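Local atomic coordinates of myosin-I heavy chain (Dictyostelium discoideum, PDB entry 5EJY), a protein that is an actin-based motor with ATPase activity that acts in the early steps of phagocytosis and in adhesion, represented here by its first MyTH4-FERM tail module. Residues Gln108-Ser113 with Ala147-Thr152; Gln343-Asp348 with Gly363-Thr368; Lys465-Ile470 with Gln485-Leu490. All coordinates share one frame; numbering follows the deposited sequence.

Contact 1 (Gln108-Ser113 with Ala147-Thr152); sequences QLIKQS and AAYLKT
Tyr149 bridges two helices of the MyTH4 domain in a largely buried contact, reaching from helix 143-155 to Ile110 near the C-terminal end of helix 102-112 and Ser113 just after it. The reach comes from the tyrosine's first torsion, which sets CG opposite the backbone N (chi1 -176°). Ile110 covers one face of the ring: its CG2 stands 4.2 Å from the ring centroid and almost on the ring normal, a CH-pi contact. Polar contact is made at the edge, where Tyr149 OH and Ser113 OG are hydrogen-bonded at 2.7 Å. The same OG lies 2.9 Å from Leu109 O and 3.0 Å from Ile110 O, within hydrogen-bonding range of these two carbonyls near the end of the helix. A water adds a second bridge, bonding to Tyr149 OH at 2.7 Å and donating to Ser113 O at 3.1 Å. The phenol is thus tied to the helix end by its hydroxyl while its face rests on a methyl group. Around this pair, Trp126 of helix 119-133 touches both Ser113 and Leu150, Leu109 packs on Ile129 of the same helix, and Leu150 also packs on Tyr171 and Leu174 of helix 161-180.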
# COMPACT_ATOMS: atom_id res chain seq x y z
N GLN A 108 26.62 -15.88 -0.70
CA GLN A 108 27.04 -15.94 0.70
C GLN A 108 26.08 -16.76 1.55
O GLN A 108 26.51 -17.47 2.47
CB GLN A 108 27.19 -14.54 1.30
CG GLN A 108 28.31 -13.72 0.68
CD GLN A 108 28.50 -12.37 1.38
OE1 GLN A 108 28.05 -12.18 2.51
NE2 GLN A 108 29.16 -11.45 0.70
N LEU A 109 24.79 -16.65 1.26
CA LEU A 109 23.79 -17.40 2.04
C LEU A 109 23.76 -18.89 1.67
O LEU A 109 23.58 -19.75 2.53
CB LEU A 109 22.39 -16.78 1.87
CG LEU A 109 22.33 -15.30 2.25
CD1 LEU A 109 20.96 -14.69 1.96
CD2 LEU A 109 22.74 -15.10 3.71
N ILE A 110 23.93 -19.18 0.39
CA ILE A 110 24.07 -20.57 -0.05
C ILE A 110 25.27 -21.18 0.66
O ILE A 110 25.18 -22.25 1.27
CB ILE A 110 24.26 -20.67 -1.56
CG1 ILE A 110 22.99 -20.18 -2.27
CG2 ILE A 110 24.60 -22.12 -1.98
CD1 ILE A 110 23.19 -19.86 -3.74
N LYS A 111 26.40 -20.48 0.58
CA LYS A 111 27.64 -20.90 1.22
C LYS A 111 27.47 -21.19 2.71
O LYS A 111 27.86 -22.27 3.19
CB LYS A 111 28.73 -19.83 1.00
CG LYS A 111 29.92 -19.91 1.95
CD LYS A 111 30.90 -18.74 1.72
CE LYS A 111 31.96 -18.70 2.81
NZ LYS A 111 32.85 -19.91 2.74
N GLN A 112 26.90 -20.24 3.45
CA GLN A 112 26.81 -20.39 4.90
C GLN A 112 25.79 -21.44 5.33
O GLN A 112 25.76 -21.82 6.50
CB GLN A 112 26.50 -19.05 5.57
CG GLN A 112 27.66 -18.05 5.56
CD GLN A 112 28.90 -18.58 6.28
OE1 GLN A 112 29.73 -19.27 5.70
NE2 GLN A 112 29.02 -18.24 7.56
N SER A 113 24.94 -21.87 4.41
CA SER A 113 23.98 -22.92 4.72
C SER A 113 24.45 -24.28 4.17
O SER A 113 23.71 -25.25 4.19
CB SER A 113 22.59 -22.58 4.19
OG SER A 113 22.58 -22.51 2.77
N ALA A 147 17.28 -21.62 -7.33
CA ALA A 147 16.01 -22.32 -7.28
C ALA A 147 16.21 -23.83 -7.13
O ALA A 147 15.46 -24.50 -6.43
CB ALA A 147 15.20 -22.02 -8.54
N ALA A 148 17.24 -24.36 -7.78
CA ALA A 148 17.54 -25.79 -7.64
C ALA A 148 17.91 -26.09 -6.20
O ALA A 148 17.51 -27.10 -5.61
CB ALA A 148 18.66 -26.20 -8.60
N TYR A 149 18.68 -25.18 -5.61
CA TYR A 149 19.11 -25.34 -4.23
C TYR A 149 17.92 -25.36 -3.27
O TYR A 149 17.88 -26.17 -2.34
CB TYR A 149 20.08 -24.21 -3.87
CG TYR A 149 20.67 -24.34 -2.49
CD1 TYR A 149 21.57 -25.37 -2.20
CD2 TYR A 149 20.35 -23.45 -1.49
CE1 TYR A 149 22.12 -25.49 -0.94
CE2 TYR A 149 20.88 -23.56 -0.23
CZ TYR A 149 21.78 -24.60 0.04
OH TYR A 149 22.32 -24.74 1.28
N LEU A 150 16.95 -24.48 -3.50
CA LEU A 150 15.74 -24.43 -2.68
C LEU A 150 14.95 -25.74 -2.78
O LEU A 150 14.56 -26.32 -1.77
CB LEU A 150 14.83 -23.28 -3.14
CG LEU A 150 15.29 -21.85 -2.81
CD1 LEU A 150 14.29 -20.83 -3.35
CD2 LEU A 150 15.44 -21.70 -1.31
N LYS A 151 14.68 -26.18 -3.99
CA LYS A 151 13.83 -27.35 -4.19
C LYS A 151 14.49 -28.60 -3.63
O LYS A 151 13.85 -29.42 -2.97
CB LYS A 151 13.48 -27.52 -5.67
CG LYS A 151 12.76 -26.33 -6.26
CD LYS A 151 12.06 -26.66 -7.57
CE LYS A 151 10.74 -27.37 -7.32
NZ LYS A 151 9.99 -27.58 -8.60
N THR A 152 15.79 -28.74 -3.87
CA THR A 152 16.53 -29.85 -3.28
C THR A 152 16.38 -29.83 -1.77
O THR A 152 16.18 -30.87 -1.13
CB THR A 152 18.03 -29.81 -3.64
OG1 THR A 152 18.18 -29.95 -5.05
CG2 THR A 152 18.78 -30.93 -2.93
O HOH W 1 23.06 -27.27 1.88

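Contact 2 (Gln343-Asp348 with Gly363-Thr368); sequences QFESSD and GKYFTT
The two segments that Glu345 and Tyr365 join differ in backbone: 343-348 takes in the last part of helix 331-346 and the residues that follow, whereas 363-368 is an irregular loop leading into helix 368-373. The helical chain breaks off at Ser347, which turns to positive phi (66°), and Ser347 N makes a weak bond to Gln343 O. In the loop, Gly363 also has positive phi, in a conformation that calls for glycine, and its N donates to Phe366 O at 2.8 Å, drawing the two ends of this short piece of loop together. Thr367 then serves as N-cap of the next helix, its OG1 bonding to Ile370 N.

Between the two segments one hydrogen bond is formed: Tyr365 OH donates to Glu345 OE1 at 2.5 Å. Glu345 places CG opposite its carbonyl carbon and runs on extended, which carries the carboxylate out from the helix to the edge of the phenol. The hydroxyl meets OE1 from above the carboxylate plane, 36° out of it, and the carboxylate and ring planes stand 73° apart. The two groups therefore meet steeply, without stacking. Lys364 CB lies 3.7 Å above one face of the ring, offset toward the rim. Further in, the tyrosine side chain packs on Leu342 and on Trp356 and Leu357 of helix 351-360, while Lys341 NZ bonds to Lys364 O and so ties the loop to the helix a second time.

This is the helical central lobe of the FERM domain, and the contact lies at its surface. Buried Tyr365 sends its one hydroxyl proton to an exposed acid, and this bond holds the loop to the helix; the carboxylate, if ionised as is usual at an exposed site, would probably polarise the phenol O-H.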
# COMPACT_ATOMS: atom_id res chain seq x y z
N GLN A 343 -30.65 12.47 14.20
CA GLN A 343 -31.97 11.93 14.48
C GLN A 343 -31.97 10.41 14.29
O GLN A 343 -32.67 9.67 14.99
CB GLN A 343 -33.02 12.57 13.57
CG GLN A 343 -34.45 12.07 13.81
CD GLN A 343 -34.95 12.33 15.23
OE1 GLN A 343 -35.90 11.68 15.68
NE2 GLN A 343 -34.32 13.26 15.93
N PHE A 344 -31.17 9.96 13.33
CA PHE A 344 -31.05 8.54 13.03
C PHE A 344 -30.34 7.81 14.16
O PHE A 344 -30.85 6.82 14.70
CB PHE A 344 -30.31 8.33 11.70
CG PHE A 344 -29.97 6.89 11.42
CD1 PHE A 344 -30.94 6.00 11.01
CD2 PHE A 344 -28.66 6.44 11.55
CE1 PHE A 344 -30.62 4.67 10.76
CE2 PHE A 344 -28.34 5.12 11.30
CZ PHE A 344 -29.32 4.24 10.90
N GLU A 345 -29.17 8.32 14.55
CA GLU A 345 -28.35 7.65 15.55
C GLU A 345 -28.83 7.81 16.99
O GLU A 345 -28.65 6.91 17.81
CB GLU A 345 -26.89 8.10 15.44
CG GLU A 345 -26.22 7.71 14.13
CD GLU A 345 -24.75 8.05 14.08
OE1 GLU A 345 -24.17 8.37 15.14
OE2 GLU A 345 -24.15 7.98 12.99
N SER A 346 -29.44 8.95 17.31
CA SER A 346 -29.74 9.28 18.69
C SER A 346 -31.23 9.49 18.96
O SER A 346 -31.64 9.63 20.11
CB SER A 346 -28.96 10.52 19.13
OG SER A 346 -27.60 10.19 19.34
N SER A 347 -32.01 9.52 17.89
CA SER A 347 -33.44 9.75 18.00
C SER A 347 -33.73 11.16 18.52
O SER A 347 -32.84 12.01 18.52
CB SER A 347 -34.08 8.70 18.93
OG SER A 347 -35.47 8.60 18.66
N ASP A 348 -34.97 11.39 18.95
CA ASP A 348 -35.45 12.72 19.36
C ASP A 348 -34.51 13.52 20.25
O ASP A 348 -33.76 12.96 21.06
CB ASP A 348 -36.81 12.60 20.05
CG ASP A 348 -37.95 12.37 19.08
OD1 ASP A 348 -37.71 12.49 17.86
OD2 ASP A 348 -39.08 12.09 19.54
N GLY A 363 -17.37 16.68 13.66
CA GLY A 363 -17.00 15.75 12.61
C GLY A 363 -18.00 14.62 12.43
O GLY A 363 -17.94 13.87 11.45
N LYS A 364 -18.92 14.48 13.38
CA LYS A 364 -19.94 13.46 13.30
C LYS A 364 -21.27 14.04 12.84
O LYS A 364 -21.86 13.57 11.87
CB LYS A 364 -20.12 12.76 14.65
CG LYS A 364 -18.86 12.12 15.20
CD LYS A 364 -19.17 11.22 16.39
N TYR A 365 -21.74 15.07 13.53
CA TYR A 365 -23.06 15.63 13.23
C TYR A 365 -22.98 17.08 12.76
O TYR A 365 -23.89 17.58 12.10
CB TYR A 365 -23.99 15.49 14.45
CG TYR A 365 -23.96 14.10 15.06
CD1 TYR A 365 -24.57 13.02 14.42
CD2 TYR A 365 -23.31 13.87 16.26
CE1 TYR A 365 -24.53 11.75 14.98
CE2 TYR A 365 -23.27 12.61 16.82
CZ TYR A 365 -23.88 11.55 16.18
OH TYR A 365 -23.83 10.30 16.74
N PHE A 366 -21.87 17.74 13.09
CA PHE A 366 -21.59 19.07 12.54
C PHE A 366 -20.09 19.32 12.46
O PHE A 366 -19.29 18.54 12.98
CB PHE A 366 -22.25 20.16 13.40
CG PHE A 366 -22.05 19.97 14.87
CD1 PHE A 366 -20.79 20.05 15.43
CD2 PHE A 366 -23.13 19.68 15.70
CE1 PHE A 366 -20.60 19.86 16.79
CE2 PHE A 366 -22.95 19.50 17.05
CZ PHE A 366 -21.68 19.58 17.60
N THR A 367 -19.72 20.42 11.81
CA THR A 367 -18.33 20.86 11.73
C THR A 367 -18.00 21.79 12.89
O THR A 367 -18.90 22.41 13.46
CB THR A 367 -18.08 21.63 10.42
OG1 THR A 367 -18.98 22.73 10.34
CG2 THR A 367 -18.29 20.73 9.22
N THR A 368 -16.72 21.88 13.23
CA THR A 368 -16.27 22.80 14.26
C THR A 368 -16.80 24.20 13.97
O THR A 368 -17.28 24.90 14.86
CB THR A 368 -14.73 22.86 14.33
OG1 THR A 368 -14.22 21.55 14.61

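Contact 3 (Lys465-Ile470 with Gln485-Leu490); sequences KSVSII and QKLVSL
Ser466 OG, gripped by Asp463 OD1 and Gln478 NE2, anchors the start of strand 466-470 just ahead of Val467, the residue that meets Leu487 and Val488 of the C-terminal helix. Asp463 OD1 accepts from Lys465 N as well, so the turn entering the strand is pinned twice. What passes between strand and helix, by contrast, is entirely apolar.

The strand and helix segments run in roughly the same direction, their axes 32° apart and 8.5 Å from each other at closest approach. Val467 is the main point of touch. Its first torsion puts CG1 opposite the backbone N, and CG2, opposite the carbonyl carbon, makes the nearest approaches to the helix. This one methyl meets two consecutive residues: Val467 CG2 is 3.7 Å from Leu487 CD2 and 3.6 Å from Val488 CG2. Leu487 also presses the branch point, its CD2 lying 3.7 Å from Val467 CB. The leucine reaches toward the strand with CG opposite its backbone N (chi1 -177°), and the same CD2 comes, more loosely, to 4.5 Å from Ile469 CD1. Val467 and Ile469, two residues apart on the strand, thus both turn toward the helix, and Leu487 touches each.

In the third FERM lobe, which has a PH-like fold, a C-terminal helix of this kind packs against the beta sandwich. Here Leu429 of strand 426-432 touches both Ile469 and Leu487, bringing the four-stranded sheet into the same apolar layer, and Leu490 rests on Leu431. Ser462 packs on Val467 and Val488 from the adjoining strand. Strand 466-470 pairs with strand 476-480 through Val467 with Ala479 and Ile469 with Leu477, while on the helix Gln485 NE2 bonds to Asp257 and Ser489 OG to Lys292, both in the ubiquitin-like lobe.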
# COMPACT_ATOMS: atom_id res chain seq x y z
N LYS A 465 4.14 17.68 -8.65
CA LYS A 465 3.15 18.51 -7.97
C LYS A 465 1.90 18.85 -8.78
O LYS A 465 0.99 19.49 -8.27
CB LYS A 465 3.80 19.80 -7.48
CG LYS A 465 4.83 19.58 -6.38
CD LYS A 465 5.43 20.90 -5.91
CE LYS A 465 4.39 21.77 -5.23
NZ LYS A 465 4.96 23.08 -4.80
N SER A 466 1.85 18.44 -10.04
CA SER A 466 0.75 18.88 -10.89
C SER A 466 0.44 17.89 -12.00
O SER A 466 1.25 17.01 -12.31
CB SER A 466 1.08 20.23 -11.51
OG SER A 466 2.12 20.08 -12.47
N VAL A 467 -0.73 18.06 -12.60
CA VAL A 467 -1.07 17.37 -13.84
C VAL A 467 -1.55 18.45 -14.81
O VAL A 467 -2.34 19.32 -14.45
CB VAL A 467 -2.19 16.33 -13.64
CG1 VAL A 467 -2.50 15.63 -14.97
CG2 VAL A 467 -1.78 15.30 -12.57
N SER A 468 -1.07 18.37 -16.04
CA SER A 468 -1.43 19.33 -17.07
C SER A 468 -2.54 18.78 -17.95
O SER A 468 -2.36 17.80 -18.68
CB SER A 468 -0.20 19.71 -17.88
OG SER A 468 0.65 20.51 -17.07
N ILE A 469 -3.70 19.41 -17.86
CA ILE A 469 -4.89 18.91 -18.52
C ILE A 469 -5.24 19.85 -19.67
O ILE A 469 -5.20 21.07 -19.52
CB ILE A 469 -6.06 18.86 -17.53
CG1 ILE A 469 -5.77 17.78 -16.47
CG2 ILE A 469 -7.36 18.59 -18.24
CD1 ILE A 469 -6.19 18.22 -15.08
N ILE A 470 -5.56 19.28 -20.83
CA ILE A 470 -5.80 20.10 -22.02
C ILE A 470 -7.27 20.48 -22.12
O ILE A 470 -8.16 19.61 -22.05
CB ILE A 470 -5.38 19.37 -23.30
CG1 ILE A 470 -3.93 18.90 -23.19
CG2 ILE A 470 -5.56 20.29 -24.52
CD1 ILE A 470 -2.93 20.02 -23.16
N GLN A 485 -0.50 11.29 -8.13
CA GLN A 485 -0.74 9.94 -8.63
C GLN A 485 -2.24 9.62 -8.71
O GLN A 485 -2.68 8.95 -9.64
CB GLN A 485 0.01 8.90 -7.80
CG GLN A 485 -0.17 7.47 -8.30
CD GLN A 485 0.62 6.47 -7.48
OE1 GLN A 485 1.84 6.36 -7.62
NE2 GLN A 485 -0.06 5.74 -6.60
N LYS A 486 -3.01 10.08 -7.73
CA LYS A 486 -4.45 9.87 -7.74
C LYS A 486 -5.07 10.51 -8.98
O LYS A 486 -5.86 9.89 -9.69
CB LYS A 486 -5.11 10.45 -6.48
CG LYS A 486 -6.60 10.19 -6.39
CD LYS A 486 -7.25 10.82 -5.16
CE LYS A 486 -8.76 10.54 -5.11
NZ LYS A 486 -9.49 11.16 -3.95
N LEU A 487 -4.71 11.77 -9.24
CA LEU A 487 -5.28 12.48 -10.38
C LEU A 487 -4.90 11.80 -11.71
O LEU A 487 -5.76 11.56 -12.55
CB LEU A 487 -4.83 13.95 -10.37
CG LEU A 487 -5.42 14.82 -11.48
CD1 LEU A 487 -6.94 14.65 -11.54
CD2 LEU A 487 -5.05 16.27 -11.24
N VAL A 488 -3.62 11.50 -11.89
CA VAL A 488 -3.16 10.81 -13.10
C VAL A 488 -3.88 9.47 -13.29
O VAL A 488 -4.37 9.17 -14.39
CB VAL A 488 -1.63 10.56 -13.08
CG1 VAL A 488 -1.21 9.60 -14.22
CG2 VAL A 488 -0.86 11.89 -13.18
N SER A 489 -3.94 8.65 -12.24
CA SER A 489 -4.55 7.34 -12.38
C SER A 489 -6.06 7.43 -12.61
O SER A 489 -6.62 6.60 -13.32
CB SER A 489 -4.23 6.42 -11.18
OG SER A 489 -4.82 6.91 -9.99
N LEU A 490 -6.71 8.43 -12.03
CA LEU A 490 -8.14 8.61 -12.29
C LEU A 490 -8.36 8.91 -13.76
O LEU A 490 -9.25 8.36 -14.40
CB LEU A 490 -8.71 9.75 -11.44
CG LEU A 490 -8.91 9.47 -9.96
CD1 LEU A 490 -9.32 10.76 -9.23
CD2 LEU A 490 -9.96 8.37 -9.77

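The three contacts follow one another along the chain, one in the MyTH4 domain and two in FERM lobes, and none touches another. Contacts 1 and 2 lie on opposite sides of the chain's centre, their own centres 61 Å apart; contacts 2 and 3 are 36 Å apart by the same measure. Contacts 1 and 3 are buried, contact 2 only partly. A tyrosine hydroxyl makes the polar bond in contacts 1 and 2, with a serine just past a helix end, and a water, in the first, where a methyl over the ring face adds apolar packing, and with an exposed acid in the second. Contact 3 joins strand to helix by aliphatic groups alone, leaving polar bonds to its surroundings.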